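Cytokinin riboside 5'-monophosphate phosphoribohydrolase (Corynebacterium glutamicum, PDB 5ZBL) is an enzyme of the LOG-like family in the SLOG clan, a dimer of Rossmann-like subunits each built round a parallel beta-sheet flanked by helices. Local coordinates at residues A[39-44]-A[177-182]; A[98-103]-A[119-124]; A[125-130]-A[166-171]; A[141-144]-A[148-151]. All coordinates share one frame; numbering follows the deposited sequence.

In the fold
The four contacts link flanking helices and one strand of a seven-stranded parallel sheet of Rossmann type. Contact 1 joins the end of helix 25-40 to helix 178-186 and closes a long loop enclosing the other three. Contact 2 precedes contact 3, and both draw on helix 117-130, with centres about 15 Å apart. Contact 4, where strand 139-142 turns toward helix 149-160, lies inside the loop closed by contact 3. It touches contact 1 through Leu181 and Tyr142, and contact 2 through Leu120 and Trp148. Contacts 1 and 2, their centres about 21 Å apart, lie on opposite sides of the chain's centre. Contacts 2, 3 and 4 touch the second subunit, so they lie at or beside the dimer interface.

Contact 1 (A[39-44]-A[177-182])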
loop_
_atom_site.group_PDB
_atom_site.type_symbol
_atom_site.label_atom_id
_atom_site.label_comp_id
_atom_site.label_asym_id
_atom_site.label_seq_id
_atom_site.Cartn_x
_atom_site.Cartn_y
_atom_site.Cartn_z
ATOM N N VAL A 39 10.151 22.199 11.888
ATOM C CA VAL A 39 11.485 22.653 12.319
ATOM C C VAL A 39 11.331 23.653 13.469
ATOM O O VAL A 39 12.018 23.534 14.487
ATOM C CB VAL A 39 12.355 23.248 11.169
ATOM C CG1 VAL A 39 13.685 23.758 11.697
ATOM C CG2 VAL A 39 12.668 22.195 10.119
ATOM N N ASP A 40 10.376 24.568 13.372
ATOM C CA ASP A 40 10.131 25.498 14.485
ATOM C C ASP A 40 9.815 24.812 15.790
ATOM O O ASP A 40 10.024 25.403 16.845
ATOM C CB ASP A 40 8.977 26.458 14.174
ATOM C CG ASP A 40 9.380 27.606 13.293
ATOM O OD1 ASP A 40 10.569 27.686 12.870
ATOM O OD2 ASP A 40 8.483 28.437 13.015
ATOM N N ARG A 41 9.274 23.600 15.741
ATOM C CA ARG A 41 9.025 22.830 16.964
ATOM C C ARG A 41 10.162 21.873 17.313
ATOM O O ARG A 41 9.993 21.006 18.168
ATOM C CB ARG A 41 7.702 22.069 16.854
ATOM C CG ARG A 41 6.442 22.960 16.857
ATOM C CD ARG A 41 5.320 22.343 16.010
ATOM N NE ARG A 41 3.935 22.594 16.424
ATOM C CZ ARG A 41 3.304 23.773 16.387
ATOM N NH1 ARG A 41 3.938 24.894 16.018
ATOM N NH2 ARG A 41 2.021 23.838 16.760
ATOM N N GLY A 42 11.323 22.019 16.684
ATOM C CA GLY A 42 12.399 21.085 16.904
ATOM C C GLY A 42 12.256 19.692 16.275
ATOM O O GLY A 42 12.953 18.760 16.690
ATOM N N ILE A 43 11.406 19.544 15.249
ATOM C CA ILE A 43 11.178 18.244 14.645
ATOM C C ILE A 43 11.944 18.096 13.309
ATOM O O ILE A 43 11.882 18.997 12.463
ATOM C CB ILE A 43 9.682 18.015 14.447
ATOM C CG1 ILE A 43 8.956 17.991 15.819
ATOM C CG2 ILE A 43 9.450 16.757 13.620
ATOM C CD1 ILE A 43 7.441 18.061 15.703
ATOM N N ASP A 44 12.628 16.952 13.123
ATOM C CA ASP A 44 13.339 16.648 11.883
ATOM C C ASP A 44 12.679 15.617 10.952
ATOM O O ASP A 44 11.759 14.908 11.331
ATOM C CB ASP A 44 14.761 16.220 12.229
ATOM C CG ASP A 44 15.579 17.372 12.838
ATOM O OD1 ASP A 44 15.492 18.544 12.325
ATOM O OD2 ASP A 44 16.277 17.088 13.830
ATOM N N ASP A 177 -4.402 21.653 8.080
ATOM C CA ASP A 177 -3.564 22.707 8.670
ATOM C C ASP A 177 -2.349 22.069 9.324
ATOM O O ASP A 177 -2.503 21.123 10.136
ATOM C CB ASP A 177 -4.343 23.510 9.709
ATOM C CG ASP A 177 -3.550 24.666 10.277
ATOM O OD1 ASP A 177 -3.409 25.709 9.603
ATOM O OD2 ASP A 177 -3.094 24.551 11.420
ATOM N N PRO A 178 -1.142 22.566 8.979
ATOM C CA PRO A 178 0.092 21.947 9.502
ATOM C C PRO A 178 0.280 22.070 10.981
ATOM O O PRO A 178 0.825 21.157 11.617
ATOM C CB PRO A 178 1.210 22.677 8.748
ATOM C CG PRO A 178 0.583 23.943 8.304
ATOM C CD PRO A 178 -0.843 23.601 7.985
ATOM N N HIS A 179 -0.154 23.201 11.532
ATOM C CA HIS A 179 -0.140 23.423 12.980
ATOM C C HIS A 179 -0.975 22.393 13.675
ATOM O O HIS A 179 -0.484 21.735 14.608
ATOM C CB HIS A 179 -0.583 24.850 13.345
ATOM C CG HIS A 179 0.484 25.880 13.092
ATOM N ND1 HIS A 179 0.617 26.544 11.887
ATOM C CD2 HIS A 179 1.500 26.316 13.870
ATOM C CE1 HIS A 179 1.652 27.359 11.942
ATOM N NE2 HIS A 179 2.219 27.220 13.127
ATOM N N ALA A 180 -2.213 22.241 13.200
ATOM C CA ALA A 180 -3.149 21.287 13.765
ATOM C C ALA A 180 -2.667 19.821 13.630
ATOM O O ALA A 180 -2.858 19.024 14.549
ATOM C CB ALA A 180 -4.511 21.462 13.141
ATOM N N LEU A 181 -2.020 19.514 12.499
ATOM C CA LEU A 181 -1.448 18.214 12.215
ATOM C C LEU A 181 -0.306 17.810 13.141
ATOM O O LEU A 181 -0.295 16.677 13.659
ATOM C CB LEU A 181 -0.931 18.166 10.775
ATOM C CG LEU A 181 -0.500 16.742 10.306
ATOM C CD1 LEU A 181 -0.845 16.481 8.856
ATOM C CD2 LEU A 181 0.980 16.518 10.507
ATOM N N LEU A 182 0.676 18.699 13.311
ATOM C CA LEU A 182 1.818 18.425 14.202
ATOM C C LEU A 182 1.396 18.444 15.647
ATOM O O LEU A 182 1.842 17.594 16.432
ATOM C CB LEU A 182 2.947 19.414 13.983
ATOM C CG LEU A 182 3.654 19.208 12.633
ATOM C CD1 LEU A 182 4.435 20.443 12.212
ATOM C CD2 LEU A 182 4.559 17.984 12.676
#
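Arg41, past the end of helix 25-40, stretches over to the first turns of helix 178-186, where it meets His179 and Leu182. Its CG stands anti to the carbonyl carbon (chi1 -69°), and bends further out in the chain carry NH1 to 3.5 Å from His179 CD2. The guanidinium and imidazole planes are turned 73° apart. It is the ring carbon that comes nearest, His179 NE2 being 4.1 Å from Arg41 NH1. Closer to its backbone the arginine runs by Leu182, with NE 4.1 Å from CB of that leucine. The CD2 branch of Leu182 turns instead to Ile43, meeting its CD1 at 4.2 Å as the two side chains pass antiparallel to one another. Both backbones are shaped by helix ends: Gly42, at positive phi, is the C-prime residue of a Schellman motif, while Asp177 N-caps the other helix, its OD2 accepting from Ala180 N at 3.0 Å. The helices also pack through Thr37, which Pro178, His179 and Leu182 touch, and Arg41 NE has a weak hydrogen bond to Gln186. The contact rests on packing more than polar pairing; Arg41 would tend to disfavour a positive charge on His179, an effect that Asp40, farther off, may partly offset.

Contact 2 (A[98-103]-A[119-124]); sequences IRKRRM and TLEELF. With PO4 (phosphate ion), chain G.
The carboxylate of Glu121 is approached by Lys100 on the syn side of OE2, from 33° out of the carboxylate plane, while the guanidinium of Arg99 has Glu122 OE2 well out of its own plane. The first is a salt bridge, Lys100 NZ to Glu121 OE2 at 2.7 Å. The second, with Arg99 NH1 4.4 Å from Glu122 OE2, is an attraction of charges only, as no N-H points at the oxygen; Arg99 NH2 and NE bond instead to Gly48 O and Val72 O. Met103 brings its methyl CE to 3.4 Å from Glu122 OE2. Lys100 also pairs with Glu125 of its own chain and of the second subunit, where its charge probably offsets acidic groups that include Glu121 of both chains. At the start of helix 117-130, within the PGGxGTxxE motif of this family, Thr119 OG1 donates to phosphate O3 at 2.6 Å; the bond from Thr119 N is weak, and Gly118 N and Ser19 N also bond to this ion, probably from the crystallisation liquor. The segment axes come within 12.0 Å, at 61°. Helix 96-106 packs on strands 69-74 and 89-93, whereas Leu120 and Phe124 of helix 117-130 meet helix 149-160 and the second subunit.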
loop_
_atom_site.group_PDB
_atom_site.type_symbol
_atom_site.label_atom_id
_atom_site.label_comp_id
_atom_site.label_asym_id
_atom_site.label_seq_id
_atom_site.Cartn_x
_atom_site.Cartn_y
_atom_site.Cartn_z
ATOM N N ILE A 98 14.239 -3.292 3.568
ATOM C CA ILE A 98 15.087 -2.730 4.585
ATOM C C ILE A 98 14.810 -1.223 4.552
ATOM O O ILE A 98 14.620 -0.596 5.614
ATOM C CB ILE A 98 16.576 -3.136 4.381
ATOM C CG1 ILE A 98 16.738 -4.657 4.588
ATOM C CG2 ILE A 98 17.492 -2.442 5.388
ATOM C CD1 ILE A 98 18.047 -5.219 4.056
ATOM N N ARG A 99 14.668 -0.644 3.356
ATOM C CA ARG A 99 14.392 0.787 3.329
ATOM C C ARG A 99 13.173 1.177 4.222
ATOM O O ARG A 99 13.268 2.072 5.072
ATOM C CB ARG A 99 14.202 1.235 1.920
ATOM C CG ARG A 99 14.169 2.717 1.762
ATOM C CD ARG A 99 13.352 2.988 0.573
ATOM N NE ARG A 99 13.489 4.313 0.053
ATOM C CZ ARG A 99 12.721 4.765 -0.928
ATOM N NH1 ARG A 99 11.752 3.985 -1.442
ATOM N NH2 ARG A 99 12.921 6.007 -1.390
ATOM N N LYS A 100 12.069 0.450 4.078
ATOM C CA LYS A 100 10.826 0.761 4.786
ATOM C C LYS A 100 10.926 0.451 6.262
ATOM O O LYS A 100 10.448 1.232 7.095
ATOM C CB LYS A 100 9.670 -0.051 4.266
ATOM C CG LYS A 100 9.361 0.105 2.816
ATOM C CD LYS A 100 8.083 -0.673 2.556
ATOM C CE LYS A 100 7.951 -1.190 1.157
ATOM N NZ LYS A 100 6.660 -1.939 1.099
ATOM N N ARG A 101 11.546 -0.665 6.601
ATOM C CA ARG A 101 11.830 -0.909 8.010
ATOM C C ARG A 101 12.640 0.255 8.661
ATOM O O ARG A 101 12.302 0.710 9.758
ATOM C CB ARG A 101 12.529 -2.236 8.174
ATOM C CG ARG A 101 12.661 -2.711 9.612
ATOM C CD ARG A 101 13.766 -3.759 9.732
ATOM N NE ARG A 101 13.341 -5.085 9.280
ATOM C CZ ARG A 101 12.600 -5.934 9.988
ATOM N NH1 ARG A 101 12.165 -5.619 11.201
ATOM N NH2 ARG A 101 12.280 -7.116 9.467
ATOM N N ARG A 102 13.670 0.754 7.974
ATOM C CA ARG A 102 14.514 1.796 8.525
ATOM C C ARG A 102 13.828 3.156 8.694
ATOM O O ARG A 102 14.034 3.853 9.721
ATOM C CB ARG A 102 15.813 1.980 7.730
ATOM C CG ARG A 102 16.994 1.239 8.309
ATOM C CD ARG A 102 17.359 1.692 9.730
ATOM N NE ARG A 102 18.399 2.700 9.751
ATOM C CZ ARG A 102 18.984 3.142 10.860
ATOM N NH1 ARG A 102 19.940 4.058 10.766
ATOM N NH2 ARG A 102 18.628 2.685 12.063
ATOM N N MET A 103 13.042 3.518 7.686
ATOM C CA MET A 103 12.177 4.693 7.752
ATOM C C MET A 103 11.233 4.621 8.956
ATOM O O MET A 103 11.080 5.598 9.685
ATOM C CB MET A 103 11.411 4.854 6.448
ATOM C CG MET A 103 12.330 5.207 5.299
ATOM S SD MET A 103 11.489 5.959 3.908
ATOM C CE MET A 103 10.657 4.529 3.254
ATOM N N THR A 119 3.330 6.277 -2.280
ATOM C CA THR A 119 2.963 6.952 -1.051
ATOM C C THR A 119 1.828 6.193 -0.356
ATOM O O THR A 119 1.863 5.953 0.844
ATOM C CB THR A 119 2.629 8.464 -1.340
ATOM O OG1 THR A 119 3.811 9.125 -1.854
ATOM C CG2 THR A 119 2.121 9.173 -0.076
ATOM N N LEU A 120 0.830 5.837 -1.132
ATOM C CA LEU A 120 -0.287 5.050 -0.659
ATOM C C LEU A 120 0.158 3.707 -0.096
ATOM O O LEU A 120 -0.218 3.338 1.025
ATOM C CB LEU A 120 -1.343 4.874 -1.783
ATOM C CG LEU A 120 -2.466 5.902 -1.739
ATOM C CD1 LEU A 120 -3.426 5.846 -2.912
ATOM C CD2 LEU A 120 -3.293 5.658 -0.504
ATOM N N GLU A 121 0.994 3.001 -0.850
ATOM C CA GLU A 121 1.582 1.757 -0.366
ATOM C C GLU A 121 2.284 1.915 1.003
ATOM O O GLU A 121 2.116 1.076 1.907
ATOM C CB GLU A 121 2.563 1.225 -1.371
ATOM C CG GLU A 121 3.014 -0.189 -1.155
ATOM C CD GLU A 121 4.118 -0.321 -0.130
ATOM O OE1 GLU A 121 4.999 0.571 -0.094
ATOM O OE2 GLU A 121 4.113 -1.323 0.657
ATOM N N GLU A 122 3.103 2.951 1.151
ATOM C CA GLU A 122 3.809 3.137 2.423
ATOM C C GLU A 122 2.788 3.333 3.546
ATOM O O GLU A 122 2.986 2.830 4.629
ATOM C CB GLU A 122 4.829 4.287 2.372
ATOM C CG GLU A 122 6.207 3.877 1.840
ATOM C CD GLU A 122 6.926 4.961 1.015
ATOM O OE1 GLU A 122 6.240 5.801 0.365
ATOM O OE2 GLU A 122 8.193 4.961 0.969
ATOM N N LEU A 123 1.693 4.029 3.263
ATOM C CA LEU A 123 0.740 4.371 4.273
ATOM C C LEU A 123 -0.001 3.113 4.765
ATOM O O LEU A 123 -0.198 2.905 5.958
ATOM C CB LEU A 123 -0.237 5.421 3.732
ATOM C CG LEU A 123 -1.394 5.765 4.675
ATOM C CD1 LEU A 123 -0.848 6.452 5.870
ATOM C CD2 LEU A 123 -2.443 6.603 3.980
ATOM N N PHE A 124 -0.399 2.283 3.826
ATOM C CA PHE A 124 -1.088 1.046 4.137
ATOM C C PHE A 124 -0.182 0.006 4.785
ATOM O O PHE A 124 -0.639 -0.835 5.582
ATOM C CB PHE A 124 -1.795 0.518 2.883
ATOM C CG PHE A 124 -3.112 1.177 2.639
ATOM C CD1 PHE A 124 -4.168 0.935 3.502
ATOM C CD2 PHE A 124 -3.308 2.034 1.584
ATOM C CE1 PHE A 124 -5.398 1.529 3.313
ATOM C CE2 PHE A 124 -4.532 2.648 1.393
ATOM C CZ PHE A 124 -5.571 2.398 2.265
HETATM P P PO4 G . 4.986 7.918 -5.542
HETATM O O1 PO4 G . 5.090 9.092 -6.471
HETATM O O2 PO4 G . 6.383 7.499 -5.133
HETATM O O3 PO4 G . 4.236 8.323 -4.297
HETATM O O4 PO4 G . 4.297 6.820 -6.277
#

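Contact 3 (A[125-130]-A[166-171]); sequences EVWTWQ and RDFFEC
Gln130, at the end of helix 117-130, and Phe168, in the short helix 166-169, are the residues whose backbones come nearest, their CA atoms 8.8 Å apart. Phe168 bridges this gap: with CG anti to the backbone N (chi1 178°), its ring is carried outward until the far edge meets Trp127. The pair is an offset edge-to-face stack, the Phe168 ring and the five-membered ring of Trp127 having centroids 5.0 Å apart and planes at 79°. Phe168 CE2 lies over one indole face, and the closest approach is 3.3 Å, between Phe168 CZ and Trp127 CD1. In this Rossmann-like fold the indole also packs on Val139 of the sheet, Leu155 of helix 149-160 and Leu172, and has a second edge-to-face neighbour in Phe124, so that Phe124, Trp127 and Phe168 follow one another edge to face. Gln130 approaches Phe168 at the ring edge, near its plane, placing CB 3.8 Å from CE1. Its amide is turned 69° against that ring, and OE1 lies in the indole plane at the edge of Trp127. In the loop after the helix, Gln131 touches Phe168 and His135 touches Gln130.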
loop_
_atom_site.group_PDB
_atom_site.type_symbol
_atom_site.label_atom_id
_atom_site.label_comp_id
_atom_site.label_asym_id
_atom_site.label_seq_id
_atom_site.Cartn_x
_atom_site.Cartn_y
_atom_site.Cartn_z
ATOM N N GLU A 125 1.092 0.067 4.427
ATOM C CA GLU A 125 2.140 -0.683 5.089
ATOM C C GLU A 125 2.220 -0.345 6.592
ATOM O O GLU A 125 2.126 -1.275 7.442
ATOM C CB GLU A 125 3.457 -0.466 4.360
ATOM C CG GLU A 125 4.704 -1.148 4.896
ATOM C CD GLU A 125 4.747 -2.608 4.617
ATOM O OE1 GLU A 125 5.585 -3.061 3.802
ATOM O OE2 GLU A 125 3.942 -3.296 5.240
ATOM N N VAL A 126 2.293 0.936 6.959
ATOM C CA VAL A 126 2.400 1.198 8.401
ATOM C C VAL A 126 1.114 0.783 9.124
ATOM O O VAL A 126 1.188 0.304 10.243
ATOM C CB VAL A 126 2.859 2.620 8.778
ATOM C CG1 VAL A 126 4.123 2.969 8.021
ATOM C CG2 VAL A 126 1.788 3.653 8.532
ATOM N N TRP A 127 -0.041 0.940 8.484
ATOM C CA TRP A 127 -1.303 0.499 9.085
ATOM C C TRP A 127 -1.366 -1.002 9.294
ATOM O O TRP A 127 -1.742 -1.469 10.360
ATOM C CB TRP A 127 -2.525 0.922 8.235
ATOM C CG TRP A 127 -3.003 2.291 8.498
ATOM C CD1 TRP A 127 -2.864 3.016 9.654
ATOM C CD2 TRP A 127 -3.737 3.113 7.599
ATOM N NE1 TRP A 127 -3.454 4.232 9.515
ATOM C CE2 TRP A 127 -3.998 4.325 8.263
ATOM C CE3 TRP A 127 -4.191 2.949 6.292
ATOM C CZ2 TRP A 127 -4.696 5.366 7.662
ATOM C CZ3 TRP A 127 -4.886 3.982 5.695
ATOM C CH2 TRP A 127 -5.123 5.181 6.374
ATOM N N THR A 128 -1.036 -1.748 8.254
ATOM C CA THR A 128 -0.944 -3.186 8.349
ATOM C C THR A 128 -0.032 -3.583 9.516
ATOM O O THR A 128 -0.285 -4.595 10.153
ATOM C CB THR A 128 -0.415 -3.794 7.038
ATOM O OG1 THR A 128 -1.254 -3.378 5.948
ATOM C CG2 THR A 128 -0.391 -5.306 7.102
ATOM N N TRP A 129 1.011 -2.791 9.782
ATOM C CA TRP A 129 1.900 -3.013 10.928
ATOM C C TRP A 129 1.260 -2.589 12.249
ATOM O O TRP A 129 1.346 -3.334 13.232
ATOM C CB TRP A 129 3.233 -2.275 10.756
ATOM C CG TRP A 129 4.134 -2.847 9.759
ATOM C CD1 TRP A 129 4.084 -4.098 9.222
ATOM C CD2 TRP A 129 5.271 -2.199 9.165
ATOM N NE1 TRP A 129 5.105 -4.265 8.317
ATOM C CE2 TRP A 129 5.847 -3.117 8.256
ATOM C CE3 TRP A 129 5.850 -0.927 9.299
ATOM C CZ2 TRP A 129 6.982 -2.804 7.476
ATOM C CZ3 TRP A 129 6.983 -0.613 8.513
ATOM C CH2 TRP A 129 7.535 -1.553 7.628
ATOM N N GLN A 130 0.645 -1.403 12.268
ATOM C CA GLN A 130 -0.029 -0.877 13.469
ATOM C C GLN A 130 -0.985 -1.904 14.121
ATOM O O GLN A 130 -0.951 -2.081 15.333
ATOM C CB GLN A 130 -0.784 0.448 13.192
ATOM C CG GLN A 130 0.023 1.732 13.350
ATOM C CD GLN A 130 -0.803 2.981 13.771
ATOM O OE1 GLN A 130 -1.839 3.315 13.183
ATOM N NE2 GLN A 130 -0.319 3.683 14.798
ATOM N N ARG A 166 -13.769 -0.594 13.283
ATOM C CA ARG A 166 -14.063 0.836 13.568
ATOM C C ARG A 166 -13.130 1.419 14.635
ATOM O O ARG A 166 -12.802 2.607 14.609
ATOM C CB ARG A 166 -15.534 0.984 13.980
ATOM C CG ARG A 166 -16.001 2.352 14.464
ATOM C CD ARG A 166 -16.136 3.343 13.338
ATOM N NE ARG A 166 -17.201 2.955 12.413
ATOM C CZ ARG A 166 -17.345 3.448 11.186
ATOM N NH1 ARG A 166 -16.495 4.368 10.710
ATOM N NH2 ARG A 166 -18.323 2.996 10.420
ATOM N N ASP A 167 -12.705 0.576 15.564
ATOM C CA ASP A 167 -11.702 0.965 16.563
ATOM C C ASP A 167 -10.428 1.513 15.926
ATOM O O ASP A 167 -9.928 2.579 16.313
ATOM C CB ASP A 167 -11.314 -0.259 17.424
ATOM C CG ASP A 167 -11.390 0.008 18.910
ATOM O OD1 ASP A 167 -11.929 1.062 19.318
ATOM O OD2 ASP A 167 -10.925 -0.868 19.676
ATOM N N PHE A 168 -9.897 0.741 14.976
ATOM C CA PHE A 168 -8.612 1.020 14.349
ATOM C C PHE A 168 -8.652 2.345 13.604
ATOM O O PHE A 168 -7.870 3.228 13.890
ATOM C CB PHE A 168 -8.215 -0.095 13.373
ATOM C CG PHE A 168 -6.928 0.174 12.663
ATOM C CD1 PHE A 168 -5.734 0.194 13.378
ATOM C CD2 PHE A 168 -6.904 0.458 11.300
ATOM C CE1 PHE A 168 -4.533 0.467 12.742
ATOM C CE2 PHE A 168 -5.706 0.728 10.654
ATOM C CZ PHE A 168 -4.522 0.731 11.379
ATOM N N PHE A 169 -9.599 2.454 12.679
ATOM C CA PHE A 169 -9.843 3.644 11.848
ATOM C C PHE A 169 -9.758 4.964 12.602
ATOM O O PHE A 169 -9.205 5.906 12.071
ATOM C CB PHE A 169 -11.252 3.503 11.196
ATOM C CG PHE A 169 -11.646 4.617 10.231
ATOM C CD1 PHE A 169 -10.747 5.143 9.304
ATOM C CD2 PHE A 169 -12.956 5.101 10.222
ATOM C CE1 PHE A 169 -11.147 6.141 8.412
ATOM C CE2 PHE A 169 -13.352 6.097 9.338
ATOM C CZ PHE A 169 -12.451 6.615 8.426
ATOM N N GLU A 170 -10.272 5.017 13.838
ATOM C CA GLU A 170 -10.638 6.291 14.509
ATOM C C GLU A 170 -9.549 7.016 15.343
ATOM O O GLU A 170 -9.800 8.092 15.868
ATOM C CB GLU A 170 -11.917 6.055 15.352
ATOM C CG GLU A 170 -12.609 7.287 15.959
ATOM C CD GLU A 170 -12.732 8.505 15.030
ATOM O OE1 GLU A 170 -13.349 8.382 13.947
ATOM O OE2 GLU A 170 -12.238 9.600 15.401
ATOM N N CYS A 171 -8.347 6.457 15.447
ATOM C CA CYS A 171 -7.192 7.158 16.083
ATOM C C CYS A 171 -6.261 7.804 15.022
ATOM O O CYS A 171 -5.131 8.223 15.302
ATOM C CB CYS A 171 -6.433 6.168 16.970
ATOM S SG CYS A 171 -6.649 4.462 16.411
#

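Contact 4 (A[141-144]-A[148-151]); sequences LYDV and WQPL. With EDO (1,2-ethanediol), chain E.
Leu141 and Asp143 hold Trp148 from two directions, one by its ring and the other by its backbone. Leu141 CB sits over the indole face, 3.9 Å from the centroid of the five-membered ring and 23° off the ring normal, a CH-pi contact. Asp143 places CG anti to the backbone N (chi1 -160°), which swings the carboxylate toward the start of helix 149-160. There OD1 accepts from Trp148 N at 2.8 Å, met nearly head-on, and OD2 accepts from Gln149 NE2, also at 2.8 Å. This second bond is almost straight at 169°; the nitrogen comes in on the syn side but tilted from the carboxylate plane, while OD2 itself lies in the plane of the amide. A 1,2-ethanediol adds another donor, its O2 standing 2.6 Å from Asp143 OD2 and the same molecule bonding Glu175. This is a strand-turn-helix connection of the Rossmann-like fold: the chain leaves the parallel strand 139-142, between strands 110-112 and 173-175, and enters helix 149-160. Asp143 is the centre of an inverse gamma turn, marked by a weak bond from Val144 N to Tyr142 O at 3.0 Å. The Tyr142 carbonyl oxygen lies at the edge of the indole, 3.3 Å from Trp148 NE1; that nitrogen has a weak hydrogen bond to Ala112 O. The CB of Tyr142 points away from 148-151, and its hydroxyl bonds to Ala30 O on helix 25-40. Leu120 of helix 117-130 packs on the indole, and Met154 of the second subunit on the Trp148 side chain.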
loop_
_atom_site.group_PDB
_atom_site.type_symbol
_atom_site.label_atom_id
_atom_site.label_comp_id
_atom_site.label_asym_id
_atom_site.label_seq_id
_atom_site.Cartn_x
_atom_site.Cartn_y
_atom_site.Cartn_z
ATOM N N LEU A 141 -2.647 12.088 8.115
ATOM C CA LEU A 141 -2.891 12.405 6.718
ATOM C C LEU A 141 -2.949 13.924 6.575
ATOM O O LEU A 141 -3.811 14.573 7.141
ATOM C CB LEU A 141 -4.190 11.763 6.254
ATOM C CG LEU A 141 -4.375 10.274 6.489
ATOM C CD1 LEU A 141 -5.709 9.858 5.880
ATOM C CD2 LEU A 141 -3.220 9.491 5.893
ATOM N N TYR A 142 -1.991 14.474 5.845
ATOM C CA TYR A 142 -1.922 15.905 5.608
ATOM C C TYR A 142 -2.868 16.183 4.439
ATOM O O TYR A 142 -2.517 15.966 3.256
ATOM C CB TYR A 142 -0.464 16.321 5.330
ATOM C CG TYR A 142 -0.144 17.810 5.197
ATOM C CD1 TYR A 142 -0.813 18.775 5.943
ATOM C CD2 TYR A 142 0.865 18.235 4.333
ATOM C CE1 TYR A 142 -0.481 20.100 5.834
ATOM C CE2 TYR A 142 1.213 19.562 4.222
ATOM C CZ TYR A 142 0.525 20.506 4.967
ATOM O OH TYR A 142 0.841 21.877 4.870
ATOM N N ASP A 143 -4.054 16.702 4.782
ATOM C CA ASP A 143 -5.172 16.765 3.849
ATOM C C ASP A 143 -5.191 18.039 2.961
ATOM O O ASP A 143 -6.163 18.781 2.920
ATOM C CB ASP A 143 -6.461 16.591 4.650
ATOM C CG ASP A 143 -7.645 16.171 3.807
ATOM O OD1 ASP A 143 -7.465 15.492 2.760
ATOM O OD2 ASP A 143 -8.772 16.498 4.246
ATOM N N VAL A 144 -4.121 18.243 2.216
ATOM C CA VAL A 144 -3.965 19.442 1.398
ATOM C C VAL A 144 -5.032 19.422 0.317
ATOM O O VAL A 144 -4.997 18.524 -0.516
ATOM C CB VAL A 144 -2.593 19.512 0.696
ATOM C CG1 VAL A 144 -2.516 20.709 -0.210
ATOM C CG2 VAL A 144 -1.480 19.588 1.711
ATOM N N TRP A 148 -6.996 13.618 0.798
ATOM C CA TRP A 148 -7.250 12.322 1.358
ATOM C C TRP A 148 -8.738 12.013 1.512
ATOM O O TRP A 148 -9.081 10.914 1.873
ATOM C CB TRP A 148 -6.505 12.150 2.671
ATOM C CG TRP A 148 -5.083 12.147 2.495
ATOM C CD1 TRP A 148 -4.224 13.119 2.864
ATOM C CD2 TRP A 148 -4.306 11.112 1.911
ATOM N NE1 TRP A 148 -2.950 12.763 2.553
ATOM C CE2 TRP A 148 -2.962 11.533 1.956
ATOM C CE3 TRP A 148 -4.607 9.847 1.381
ATOM C CZ2 TRP A 148 -1.904 10.747 1.478
ATOM C CZ3 TRP A 148 -3.558 9.053 0.891
ATOM C CH2 TRP A 148 -2.208 9.514 0.958
ATOM N N GLN A 149 -9.630 12.935 1.172
ATOM C CA GLN A 149 -11.056 12.683 1.456
ATOM C C GLN A 149 -11.632 11.420 0.778
ATOM O O GLN A 149 -12.361 10.658 1.429
ATOM C CB GLN A 149 -11.923 13.941 1.232
ATOM C CG GLN A 149 -11.637 15.049 2.280
ATOM C CD GLN A 149 -11.944 14.633 3.701
ATOM O OE1 GLN A 149 -12.914 13.945 3.941
ATOM N NE2 GLN A 149 -11.129 15.063 4.650
ATOM N N PRO A 150 -11.273 11.169 -0.495
ATOM C CA PRO A 150 -11.795 9.958 -1.122
ATOM C C PRO A 150 -11.292 8.621 -0.518
ATOM O O PRO A 150 -12.020 7.627 -0.497
ATOM C CB PRO A 150 -11.358 10.105 -2.591
ATOM C CG PRO A 150 -11.063 11.579 -2.786
ATOM C CD PRO A 150 -10.626 12.094 -1.455
ATOM N N LEU A 151 -10.061 8.587 -0.041
ATOM C CA LEU A 151 -9.558 7.407 0.653
ATOM C C LEU A 151 -10.284 7.191 1.956
ATOM O O LEU A 151 -10.503 6.057 2.354
ATOM C CB LEU A 151 -8.075 7.540 0.962
ATOM C CG LEU A 151 -7.480 6.262 1.541
ATOM C CD1 LEU A 151 -7.185 5.219 0.464
ATOM C CD2 LEU A 151 -6.263 6.633 2.355
HETATM C C1 EDO E . -9.712 19.020 8.381
HETATM O O1 EDO E . -9.818 18.729 9.777
HETATM C C2 EDO E . -9.095 17.820 7.647
HETATM O O2 EDO E . -9.709 17.643 6.365
#